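Local coordinates for glycosylation Associate Protein 2 (Streptococcus agalactiae serotype V, PDB 6OYC), which probably takes part, together with its partners Gap1 and Gap3, in the glycosylation and accessory Sec secretion of a streptococcal surface glycoprotein, at residues 324-329 against 349-354. Sequence-based numbering, arbitrary orientation.
Sequences MLICDP and DAIQEK
Met324 packs against Ala350, Ile351 and Lys354 of helix 341-358, and Ile326 against Ile351, in the alpha/beta-hydrolase-like domain; the two are alternate residues of strand 323-327 that point toward the helix. The helix follows the strand in sequence and lies against the mixed beta-sheet, its local axis running antiparallel to that of the strand at 170° and 10.5 Å away.

The contact is apolar. Met324 reaches across to the helix: with CG anti to the backbone N (chi1 -165°) and the chain extended beyond it, the thioether is carried out to the helix. There Met324 CE lies 3.9 Å from Ala350 CB and equally far from Ile351 CG1, while also resting 3.6 Å from the backbone O of Ala350. Lys354 crosses the methionine at about a right angle, and its CG meets the sulfur, 3.8 Å from Met324 SD. A bend at chi2 (-62°) turns the rest of the lysine away, and its ammonium forms a salt bridge with Glu274, and a longer one with the neighbouring Glu353.

Val299 of the adjacent parallel strand 297-301 touches Met324, Ile326 and Ile351, extending this buried layer. Beside the methionine, the two isoleucines meet nearly perpendicularly through their delta methyls, Ile326 CD1 lying 3.7 Å from Ile351 CD1.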
# COMPACT_ATOMS: atom_id res chain seq x y z
N MET B 324 0.25 10.91 -4.30
CA MET B 324 0.67 9.52 -4.30
C MET B 324 0.98 9.13 -2.87
O MET B 324 1.55 9.92 -2.11
CB MET B 324 1.89 9.33 -5.19
CG MET B 324 2.21 7.91 -5.56
SD MET B 324 3.59 7.90 -6.72
CE MET B 324 4.08 6.17 -6.71
N LEU B 325 0.55 7.92 -2.49
CA LEU B 325 0.92 7.33 -1.20
C LEU B 325 1.80 6.11 -1.43
O LEU B 325 1.62 5.37 -2.40
CB LEU B 325 -0.32 6.93 -0.40
CG LEU B 325 -1.48 7.92 -0.41
CD1 LEU B 325 -2.65 7.31 0.35
CD2 LEU B 325 -1.05 9.27 0.19
N ILE B 326 2.76 5.91 -0.54
CA ILE B 326 3.70 4.79 -0.60
C ILE B 326 3.81 4.21 0.81
O ILE B 326 4.04 4.95 1.77
CB ILE B 326 5.09 5.24 -1.11
CG1 ILE B 326 4.94 6.28 -2.24
CG2 ILE B 326 5.92 4.04 -1.56
CD1 ILE B 326 6.18 6.52 -3.05
N CYS B 327 3.64 2.90 0.93
CA CYS B 327 3.79 2.22 2.21
C CYS B 327 4.65 0.97 2.02
O CYS B 327 4.77 0.43 0.91
CB CYS B 327 2.45 1.82 2.82
SG CYS B 327 1.56 0.58 1.85
N ASP B 328 5.26 0.53 3.11
CA ASP B 328 6.25 -0.55 3.11
C ASP B 328 5.80 -1.59 4.13
O ASP B 328 5.91 -1.34 5.35
CB ASP B 328 7.64 -0.01 3.42
CG ASP B 328 8.68 -1.09 3.58
OD1 ASP B 328 8.35 -2.28 3.38
OD2 ASP B 328 9.84 -0.74 3.91
N PRO B 329 5.25 -2.72 3.70
CA PRO B 329 4.67 -3.68 4.65
C PRO B 329 5.64 -4.72 5.20
O PRO B 329 5.17 -5.67 5.83
CB PRO B 329 3.60 -4.36 3.79
CG PRO B 329 4.27 -4.46 2.43
CD PRO B 329 5.05 -3.14 2.30
N ASP B 349 11.09 4.54 -10.10
CA ASP B 349 10.31 4.43 -11.33
C ASP B 349 8.83 4.69 -11.07
O ASP B 349 8.16 5.32 -11.89
CB ASP B 349 10.50 3.05 -11.97
CG ASP B 349 11.93 2.82 -12.46
OD1 ASP B 349 12.73 3.79 -12.48
OD2 ASP B 349 12.26 1.67 -12.81
N ALA B 350 8.30 4.20 -9.94
CA ALA B 350 6.87 4.33 -9.69
C ALA B 350 6.46 5.78 -9.56
O ALA B 350 5.40 6.18 -10.06
CB ALA B 350 6.46 3.55 -8.44
N ILE B 351 7.29 6.59 -8.89
CA ILE B 351 7.01 8.03 -8.82
C ILE B 351 7.23 8.70 -10.18
O ILE B 351 6.37 9.46 -10.65
CB ILE B 351 7.84 8.68 -7.70
CG1 ILE B 351 7.55 7.99 -6.36
CG2 ILE B 351 7.49 10.18 -7.59
CD1 ILE B 351 8.67 8.06 -5.37
N GLN B 352 8.35 8.40 -10.85
CA GLN B 352 8.58 8.97 -12.18
C GLN B 352 7.46 8.62 -13.14
O GLN B 352 7.09 9.43 -14.00
CB GLN B 352 9.93 8.51 -12.74
CG GLN B 352 11.10 8.99 -11.90
CD GLN B 352 12.48 8.78 -12.54
OE1 GLN B 352 13.35 9.63 -12.37
NE2 GLN B 352 12.69 7.64 -13.21
N GLU B 353 6.90 7.42 -13.00
CA GLU B 353 5.81 7.02 -13.89
C GLU B 353 4.59 7.91 -13.71
O GLU B 353 3.93 8.27 -14.69
CB GLU B 353 5.47 5.55 -13.65
CG GLU B 353 4.54 4.93 -14.66
CD GLU B 353 4.06 3.55 -14.21
OE1 GLU B 353 2.85 3.42 -13.88
OE2 GLU B 353 4.88 2.62 -14.16
N LYS B 354 4.29 8.31 -12.47
CA LYS B 354 3.12 9.15 -12.26
C LYS B 354 3.38 10.61 -12.63
O LYS B 354 2.44 11.31 -13.05
CB LYS B 354 2.65 9.06 -10.81
CG LYS B 354 2.48 7.64 -10.34
CD LYS B 354 1.43 6.90 -11.13
CE LYS B 354 1.55 5.40 -10.89
NZ LYS B 354 0.45 4.66 -11.57